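Local coordinates for protein cell division GTPase FtsZ, diverged (Clostridium botulinum C, PDB 3V3T) that belongs to the tubulin/FtsZ family of cytoskeletal proteins, as a diverged relative of FtsZ with a TubZ-like C-terminal domain, at residues A[94-99]-A[123-128]; A[8-13]-A[33-38]; A[159-164]-A[210-215]. The protein carries 1 engineered substitution. All coordinates share one frame; numbering follows the deposited sequence.

Interaction 1 of 3, residues A[94-99]-A[123-128]; sequences FVATMA and FGFVGV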
loop_
_atom_site.group_PDB
_atom_site.type_symbol
_atom_site.label_atom_id
_atom_site.label_comp_id
_atom_site.label_asym_id
_atom_site.label_seq_id
_atom_site.Cartn_x
_atom_site.Cartn_y
_atom_site.Cartn_z
ATOM N N PHE A 94 6.686 3.287 2.530
ATOM C CA PHE A 94 6.165 4.610 2.800
ATOM C C PHE A 94 4.660 4.541 2.588
ATOM O O PHE A 94 4.163 3.784 1.748
ATOM C CB PHE A 94 6.788 5.633 1.844
ATOM C CG PHE A 94 8.250 5.828 2.052
ATOM C CD1 PHE A 94 8.711 6.814 2.911
ATOM C CD2 PHE A 94 9.172 5.009 1.409
ATOM C CE1 PHE A 94 10.071 6.984 3.125
ATOM C CE2 PHE A 94 10.525 5.183 1.604
ATOM C CZ PHE A 94 10.976 6.171 2.476
ATOM N N VAL A 95 3.937 5.341 3.350
ATOM C CA VAL A 95 2.489 5.320 3.308
ATOM C C VAL A 95 1.973 6.743 3.307
ATOM O O VAL A 95 2.344 7.542 4.171
ATOM C CB VAL A 95 1.940 4.599 4.536
ATOM C CG1 VAL A 95 0.450 4.427 4.404
ATOM C CG2 VAL A 95 2.625 3.231 4.704
ATOM N N ALA A 96 1.135 7.083 2.338
ATOM C CA ALA A 96 0.615 8.442 2.287
ATOM C C ALA A 96 -0.787 8.528 1.707
ATOM O O ALA A 96 -1.144 7.787 0.786
ATOM C CB ALA A 96 1.559 9.326 1.474
ATOM N N THR A 97 -1.561 9.463 2.234
ATOM C CA THR A 97 -2.789 9.903 1.596
ATOM C C THR A 97 -2.361 10.880 0.509
ATOM O O THR A 97 -1.790 11.934 0.794
ATOM C CB THR A 97 -3.731 10.584 2.618
ATOM O OG1 THR A 97 -4.180 9.598 3.551
ATOM C CG2 THR A 97 -4.946 11.162 1.934
ATOM N N MET A 98 -2.629 10.517 -0.740
ATOM C CA MET A 98 -2.069 11.234 -1.871
ATOM C C MET A 98 -2.649 12.617 -2.051
ATOM O O MET A 98 -2.047 13.461 -2.717
ATOM C CB MET A 98 -2.201 10.393 -3.135
ATOM C CG MET A 98 -1.452 9.079 -2.998
ATOM S SD MET A 98 -1.711 7.899 -4.334
ATOM C CE MET A 98 -0.972 8.731 -5.735
ATOM N N ALA A 99 -3.811 12.857 -1.450
ATOM C CA ALA A 99 -4.414 14.180 -1.500
ATOM C C ALA A 99 -3.834 15.114 -0.429
ATOM O O ALA A 99 -4.086 16.324 -0.455
ATOM C CB ALA A 99 -5.915 14.084 -1.363
ATOM N N PHE A 123 11.869 -1.235 -1.434
ATOM C CA PHE A 123 10.976 -0.133 -1.089
ATOM C C PHE A 123 9.589 -0.322 -1.647
ATOM O O PHE A 123 9.409 -0.801 -2.769
ATOM C CB PHE A 123 11.542 1.219 -1.531
ATOM C CG PHE A 123 12.775 1.615 -0.785
ATOM C CD1 PHE A 123 12.685 2.297 0.411
ATOM C CD2 PHE A 123 14.023 1.273 -1.258
ATOM C CE1 PHE A 123 13.820 2.644 1.108
ATOM C CE2 PHE A 123 15.158 1.619 -0.564
ATOM C CZ PHE A 123 15.052 2.308 0.622
ATOM N N GLY A 124 8.606 0.065 -0.846
ATOM C CA GLY A 124 7.229 0.015 -1.274
ATOM C C GLY A 124 6.503 1.292 -0.913
ATOM O O GLY A 124 6.993 2.135 -0.155
ATOM N N PHE A 125 5.311 1.422 -1.469
ATOM C CA PHE A 125 4.510 2.615 -1.311
ATOM C C PHE A 125 3.053 2.213 -1.192
ATOM O O PHE A 125 2.519 1.516 -2.067
ATOM C CB PHE A 125 4.675 3.518 -2.528
ATOM C CG PHE A 125 3.751 4.719 -2.519
ATOM C CD1 PHE A 125 3.847 5.671 -1.514
ATOM C CD2 PHE A 125 2.811 4.899 -3.523
ATOM C CE1 PHE A 125 3.011 6.773 -1.490
ATOM C CE2 PHE A 125 1.972 5.999 -3.520
ATOM C CZ PHE A 125 2.065 6.942 -2.502
ATOM N N VAL A 126 2.418 2.625 -0.096
ATOM C CA VAL A 126 0.976 2.506 0.032
ATOM C C VAL A 126 0.403 3.900 -0.167
ATOM O O VAL A 126 0.629 4.783 0.647
ATOM C CB VAL A 126 0.582 2.001 1.418
ATOM C CG1 VAL A 126 -0.940 1.869 1.534
ATOM C CG2 VAL A 126 1.263 0.681 1.707
ATOM N N GLY A 127 -0.322 4.110 -1.261
ATOM C CA GLY A 127 -0.991 5.381 -1.477
ATOM C C GLY A 127 -2.515 5.274 -1.543
ATOM O O GLY A 127 -3.067 4.335 -2.135
ATOM N N VAL A 128 -3.196 6.250 -0.949
ATOM C CA VAL A 128 -4.642 6.323 -1.026
ATOM C C VAL A 128 -5.092 7.414 -1.992
ATOM O O VAL A 128 -4.762 8.583 -1.815
ATOM C CB VAL A 128 -5.270 6.593 0.360
ATOM C CG1 VAL A 128 -6.793 6.472 0.275
ATOM C CG2 VAL A 128 -4.726 5.612 1.397
HETATM O O HOH W 1 -5.991 10.744 -1.093
#
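Phe-94 to Thr-97 run parallel to Phe-125 to Val-128, with strand axes 4.7 Å apart and 16° from parallel, and the backbone ladder extends past the strand end, where Met-98 N reaches Val-128 O at 3.1 Å. Ala-96 N meets Val-126 O almost head-on at 2.9 Å, whereas Phe-94 N comes to Gly-124 O from above the carbonyl plane. A water donates to Val-128 O and accepts from Ala-99 N. Phe-94, Ala-96 and Phe-125 share one face of the pair. The Phe-94 ring lies alongside that of Phe-123, with its CE2 3.8 Å from Phe-123 CD1. With CG anti to the backbone N (chi1 173°), Phe-125 turns its ring edge to Ala-96 CB, 4.2 Å from CE1, and to Met-98 CG, 4.1 Å from CZ. Met-98 SD completes a Met-aromatic contact at this edge, 5.4 Å from the ring centroid, and rests on side-chain-free Gly-127. On the other face Val-95 CG1 packs beside Val-126 CB at 3.8 Å. Helix 101-117, the crossover between the two strands, packs on Phe-94, Ala-96 and Phe-123, while helix 136-152 meets Met-98 and Phe-125; strand 160-165 flanks Val-126 and Val-128.

Interaction 2 of 3, residues A[8-13]-A[33-38]; sequences VFAPIG and LFINTS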
loop_
_atom_site.group_PDB
_atom_site.type_symbol
_atom_site.label_atom_id
_atom_site.label_comp_id
_atom_site.label_asym_id
_atom_site.label_seq_id
_atom_site.Cartn_x
_atom_site.Cartn_y
_atom_site.Cartn_z
ATOM N N VAL A 8 9.661 -2.014 7.996
ATOM C CA VAL A 8 9.452 -0.742 8.685
ATOM C C VAL A 8 8.581 0.136 7.823
ATOM O O VAL A 8 8.846 0.300 6.632
ATOM C CB VAL A 8 10.764 0.003 8.994
ATOM C CG1 VAL A 8 11.607 0.148 7.741
ATOM C CG2 VAL A 8 10.461 1.372 9.590
ATOM N N PHE A 9 7.527 0.679 8.422
ATOM C CA PHE A 9 6.653 1.622 7.740
ATOM C C PHE A 9 7.102 3.052 8.005
ATOM O O PHE A 9 7.479 3.414 9.130
ATOM C CB PHE A 9 5.203 1.458 8.209
ATOM C CG PHE A 9 4.541 0.209 7.704
ATOM C CD1 PHE A 9 4.002 0.163 6.428
ATOM C CD2 PHE A 9 4.458 -0.914 8.498
ATOM C CE1 PHE A 9 3.407 -0.976 5.951
ATOM C CE2 PHE A 9 3.848 -2.062 8.028
ATOM C CZ PHE A 9 3.324 -2.091 6.753
ATOM N N ALA A 10 7.044 3.867 6.967
ATOM C CA ALA A 10 7.272 5.285 7.125
ATOM C C ALA A 10 6.052 6.040 6.635
ATOM O O ALA A 10 6.037 6.553 5.515
ATOM C CB ALA A 10 8.508 5.708 6.362
ATOM N N PRO A 11 5.005 6.093 7.467
ATOM C CA PRO A 11 3.850 6.928 7.125
ATOM C C PRO A 11 4.275 8.388 7.156
ATOM O O PRO A 11 5.074 8.787 8.013
ATOM C CB PRO A 11 2.853 6.630 8.240
ATOM C CG PRO A 11 3.700 6.175 9.385
ATOM C CD PRO A 11 4.892 5.482 8.801
ATOM N N ILE A 12 3.765 9.167 6.208
ATOM C CA ILE A 12 4.112 10.572 6.096
ATOM C C ILE A 12 2.829 11.371 5.962
ATOM O O ILE A 12 2.075 11.201 4.995
ATOM C CB ILE A 12 5.030 10.831 4.871
ATOM C CG1 ILE A 12 6.393 10.158 5.086
ATOM C CG2 ILE A 12 5.182 12.337 4.609
ATOM C CD1 ILE A 12 7.363 10.363 3.976
ATOM N N GLY A 13 2.576 12.237 6.939
ATOM C CA GLY A 13 1.344 13.008 6.967
ATOM C C GLY A 13 0.241 12.343 7.776
ATOM O O GLY A 13 0.406 11.237 8.297
ATOM N N LEU A 33 8.108 4.411 11.801
ATOM C CA LEU A 33 8.557 5.744 12.162
ATOM C C LEU A 33 7.543 6.709 11.576
ATOM O O LEU A 33 7.483 6.898 10.358
ATOM C CB LEU A 33 9.932 6.031 11.563
ATOM C CG LEU A 33 10.445 7.451 11.836
ATOM C CD1 LEU A 33 10.760 7.640 13.315
ATOM C CD2 LEU A 33 11.679 7.761 11.005
ATOM N N PHE A 34 6.713 7.300 12.424
ATOM C CA PHE A 34 5.698 8.212 11.907
ATOM C C PHE A 34 6.306 9.582 11.660
ATOM O O PHE A 34 6.923 10.168 12.546
ATOM C CB PHE A 34 4.532 8.324 12.864
ATOM C CG PHE A 34 3.780 7.035 13.069
ATOM C CD1 PHE A 34 2.506 6.869 12.545
ATOM C CD2 PHE A 34 4.324 6.015 13.821
ATOM C CE1 PHE A 34 1.804 5.704 12.761
ATOM C CE2 PHE A 34 3.632 4.851 14.043
ATOM C CZ PHE A 34 2.368 4.689 13.507
ATOM N N ILE A 35 6.126 10.086 10.451
ATOM C CA ILE A 35 6.742 11.337 10.054
ATOM C C ILE A 35 5.653 12.333 9.726
ATOM O O ILE A 35 4.689 11.997 9.029
ATOM C CB ILE A 35 7.622 11.117 8.810
ATOM C CG1 ILE A 35 8.823 10.235 9.168
ATOM C CG2 ILE A 35 8.069 12.440 8.220
ATOM C CD1 ILE A 35 9.256 9.289 8.040
ATOM N N ASN A 36 5.792 13.558 10.226
ATOM C CA ASN A 36 4.751 14.559 10.021
ATOM C C ASN A 36 5.219 15.995 10.296
ATOM O O ASN A 36 6.098 16.227 11.125
ATOM C CB ASN A 36 3.543 14.223 10.908
ATOM C CG ASN A 36 2.215 14.689 10.314
ATOM O OD1 ASN A 36 2.148 15.683 9.589
ATOM N ND2 ASN A 36 1.149 13.960 10.626
ATOM N N THR A 37 4.619 16.949 9.590
ATOM C CA THR A 37 4.788 18.364 9.899
ATOM C C THR A 37 3.952 18.765 11.118
ATOM O O THR A 37 4.282 19.718 11.813
ATOM C CB THR A 37 4.411 19.257 8.700
ATOM O OG1 THR A 37 3.150 18.834 8.161
ATOM C CG2 THR A 37 5.463 19.155 7.611
ATOM N N SER A 38 2.880 18.026 11.384
ATOM C CA SER A 38 1.967 18.368 12.476
ATOM C C SER A 38 2.270 17.615 13.767
ATOM O O SER A 38 2.195 16.383 13.803
ATOM C CB SER A 38 0.521 18.085 12.062
ATOM O OG SER A 38 -0.316 17.936 13.198
HETATM O O HOH W 2 2.568 10.078 9.803
#
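Leu-33 N donates to Phe-9 O (2.9 Å), Ile-35 N to Pro-11 O (3.0 Å) and Gly-13 N to Ile-35 O (3.0 Å), three backbone hydrogen bonds that hold the segments parallel, with axes inclined by 16°. Pro-11 has no N-H to offer, and its CD instead lies against Leu-33 O. Among the apolar contacts, Pro-11 CG presses closely on the Phe-34 ring, 3.4 Å from CD1, the two side chains set at a slant to each other. Ile-35 has CG1 beside its backbone N (chi1 -67°), from where CD1 reaches Ala-10 CB at 4.0 Å; its CB lies 4.0 Å from Ile-12 CG1, the two isoleucines pointing the same way. The polar part is at the C-terminal ends. The Asn-36 amide lies alongside Gly-13, with ND2 3.4 Å from Gly-13 C, and OD1 accepts from Ser-38 N at 3.0 Å in an Asx turn, the donor standing above the amide carbonyl plane. Gly-13, in a backbone conformation suited to glycine, is the N-cap of helix 14-26, and Ser-38 that of helix 39-43. Strand 7-11, helix 14-26 and strand 31-36 form the first beta-alpha-beta crossover of the Rossmann-like GTPase domain of the tubulin/FtsZ fold.

Interaction 3 of 3, residues A[159-164]-A[210-215]; sequences ISIYLL and KKSNVI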
loop_
_atom_site.group_PDB
_atom_site.type_symbol
_atom_site.label_atom_id
_atom_site.label_comp_id
_atom_site.label_asym_id
_atom_site.label_seq_id
_atom_site.Cartn_x
_atom_site.Cartn_y
_atom_site.Cartn_z
ATOM N N ILE A 159 9.794 -0.304 -7.297
ATOM C CA ILE A 159 9.178 -0.403 -5.983
ATOM C C ILE A 159 7.919 -1.246 -6.072
ATOM O O ILE A 159 7.401 -1.506 -7.155
ATOM C CB ILE A 159 8.769 0.984 -5.439
ATOM C CG1 ILE A 159 7.695 1.610 -6.323
ATOM C CG2 ILE A 159 9.991 1.925 -5.314
ATOM C CD1 ILE A 159 6.923 2.751 -5.622
ATOM N N SER A 160 7.415 -1.672 -4.927
ATOM C CA SER A 160 6.129 -2.341 -4.925
ATOM C C SER A 160 5.085 -1.302 -4.505
ATOM O O SER A 160 5.375 -0.392 -3.737
ATOM C CB SER A 160 6.165 -3.565 -4.020
ATOM O OG SER A 160 6.282 -3.176 -2.681
ATOM N N ILE A 161 3.892 -1.384 -5.070
ATOM C CA ILE A 161 2.899 -0.330 -4.888
ATOM C C ILE A 161 1.593 -0.957 -4.389
ATOM O O ILE A 161 1.115 -1.923 -4.974
ATOM C CB ILE A 161 2.615 0.405 -6.232
ATOM C CG1 ILE A 161 3.828 1.221 -6.677
ATOM C CG2 ILE A 161 1.390 1.313 -6.115
ATOM C CD1 ILE A 161 3.691 1.807 -8.085
ATOM N N TYR A 162 1.038 -0.426 -3.300
ATOM C CA TYR A 162 -0.268 -0.854 -2.828
ATOM C C TYR A 162 -1.158 0.367 -2.981
ATOM O O TYR A 162 -1.081 1.288 -2.182
ATOM C CB TYR A 162 -0.226 -1.287 -1.355
ATOM C CG TYR A 162 0.744 -2.413 -1.025
ATOM C CD1 TYR A 162 0.282 -3.702 -0.784
ATOM C CD2 TYR A 162 2.124 -2.184 -0.935
ATOM C CE1 TYR A 162 1.148 -4.731 -0.477
ATOM C CE2 TYR A 162 3.009 -3.223 -0.628
ATOM C CZ TYR A 162 2.506 -4.491 -0.395
ATOM O OH TYR A 162 3.332 -5.538 -0.088
ATOM N N LEU A 163 -1.969 0.389 -4.034
ATOM C CA LEU A 163 -2.720 1.582 -4.387
ATOM C C LEU A 163 -4.158 1.408 -3.941
ATOM O O LEU A 163 -4.881 0.546 -4.474
ATOM C CB LEU A 163 -2.672 1.814 -5.907
ATOM C CG LEU A 163 -3.150 3.193 -6.386
ATOM C CD1 LEU A 163 -2.365 4.275 -5.642
ATOM C CD2 LEU A 163 -2.998 3.387 -7.920
ATOM N N LEU A 164 -4.563 2.231 -2.977
ATOM C CA LEU A 164 -5.903 2.166 -2.378
ATOM C C LEU A 164 -6.805 3.264 -2.927
ATOM O O LEU A 164 -6.321 4.325 -3.339
ATOM C CB LEU A 164 -5.812 2.286 -0.846
ATOM C CG LEU A 164 -4.866 1.320 -0.131
ATOM C CD1 LEU A 164 -4.932 1.498 1.379
ATOM C CD2 LEU A 164 -5.204 -0.122 -0.494
ATOM N N LYS A 210 8.044 -6.185 -7.497
ATOM C CA LYS A 210 7.849 -4.788 -7.831
ATOM C C LYS A 210 6.560 -4.579 -8.613
ATOM O O LYS A 210 5.951 -5.532 -9.085
ATOM C CB LYS A 210 9.027 -4.258 -8.638
ATOM C CG LYS A 210 10.384 -4.588 -8.049
ATOM C CD LYS A 210 10.527 -4.042 -6.650
ATOM C CE LYS A 210 11.937 -4.304 -6.154
ATOM N NZ LYS A 210 12.907 -4.251 -7.295
ATOM N N LYS A 211 6.179 -3.313 -8.751
ATOM C CA LYS A 211 4.914 -2.926 -9.349
ATOM C C LYS A 211 3.798 -3.159 -8.353
ATOM O O LYS A 211 4.008 -3.126 -7.127
ATOM C CB LYS A 211 4.676 -3.692 -10.653
ATOM C CG LYS A 211 5.656 -3.263 -11.753
ATOM C CD LYS A 211 6.089 -4.426 -12.636
ATOM C CE LYS A 211 5.121 -4.698 -13.764
ATOM N NZ LYS A 211 5.498 -5.957 -14.493
ATOM N N SER A 212 2.615 -3.433 -8.872
ATOM C CA SER A 212 1.430 -3.343 -8.053
ATOM C C SER A 212 0.994 -4.651 -7.438
ATOM O O SER A 212 0.969 -5.697 -8.074
ATOM C CB SER A 212 0.279 -2.704 -8.834
ATOM O OG SER A 212 0.041 -1.415 -8.330
ATOM N N ASN A 213 0.619 -4.538 -6.178
ATOM C CA ASN A 213 0.153 -5.676 -5.434
ATOM C C ASN A 213 -1.327 -5.466 -5.051
ATOM O O ASN A 213 -1.760 -4.354 -4.750
ATOM C CB ASN A 213 1.078 -5.908 -4.223
ATOM C CG ASN A 213 2.518 -6.310 -4.634
ATOM O OD1 ASN A 213 2.907 -6.240 -5.816
ATOM N ND2 ASN A 213 3.314 -6.724 -3.645
ATOM N N VAL A 214 -2.114 -6.539 -5.126
ATOM C CA VAL A 214 -3.515 -6.480 -4.704
ATOM C C VAL A 214 -3.812 -7.703 -3.804
ATOM O O VAL A 214 -3.395 -8.821 -4.105
ATOM C CB VAL A 214 -4.488 -6.416 -5.915
ATOM C CG1 VAL A 214 -5.919 -6.726 -5.488
ATOM C CG2 VAL A 214 -4.429 -5.044 -6.559
ATOM N N ILE A 215 -4.496 -7.477 -2.684
ATOM C CA ILE A 215 -4.829 -8.550 -1.750
ATOM C C ILE A 215 -6.339 -8.732 -1.759
ATOM O O ILE A 215 -7.072 -7.759 -1.587
ATOM C CB ILE A 215 -4.374 -8.202 -0.302
ATOM C CG1 ILE A 215 -2.885 -7.851 -0.270
ATOM C CG2 ILE A 215 -4.700 -9.343 0.665
ATOM C CD1 ILE A 215 -2.394 -7.356 1.076
HETATM O O HOH W 3 -1.959 -1.849 -5.950
#
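Ile-159 and Ile-161 join Lys-211 and Asn-213 in a short parallel ladder by which the central sheet of the tubulin/FtsZ fold passes from the GTPase domain to the first strand of the C-terminal domain. The axes approach to 4.4 Å but diverge by 48°, so close contact is confined to the beginning of the pair. Here Lys-211 N reaches Ile-159 O at 2.7 Å, Ile-161 N reaches Lys-211 O at 2.7 Å from well above the carbonyl plane, and Asn-213 N meets Ile-161 O at 2.9 Å almost in line with the C=O bond. Tyr-162, with CG beside its backbone N (chi1 -58°), swings its ring across to Asn-213, whose CB lies over one face of it, 3.9 Å from Tyr-162 CE1; in the conformer described the amide plane is turned 71° from the ring. Thr-285 of strand 281-287 packs on Asn-213, and OD1 takes a weak hydrogen bond from Gly-286 N. Ile-161 CG2 lies beside Ser-212 OG, which is hydrogen-bonded to Gln-290 OE1.

The outer side is looser. Lys-210 and Lys-211 are partly exposed: Lys-210 CB rests 3.5 Å from Ile-159 O, and its bent chain keeps CD against the Ile-159 backbone before the ammonium end turns away, while Lys-211 NZ makes a long, weak ion pair with Glu-288. Farther along, the separating strands no longer bond directly, and one water links them: it accepts from Leu-163 N at 2.9 Å and donates to Ser-212 OG and to Asn-213 O, the latter at 2.8 Å.

Along the chain the contacts come in series: interaction 2 closes first, interaction 1 follows and interaction 3 comes last. All three belong to one mixed sheet. Interactions 1 and 2 have centres about 11 Å apart and meet where strands 91-97 and 7-11 are neighbours; interactions 1 and 3, about 10 Å apart between centres, meet through strands 122-129 and 160-165. Interactions 2 and 3 do not touch, their centres lying about 19 Å apart. Interactions 1 and 2 are each spanned by a single crossover helix within the GTPase domain, whereas interaction 3 bridges a longer, helix-rich connection and carries the sheet onward into the C-terminal domain, so that one sheet runs through both.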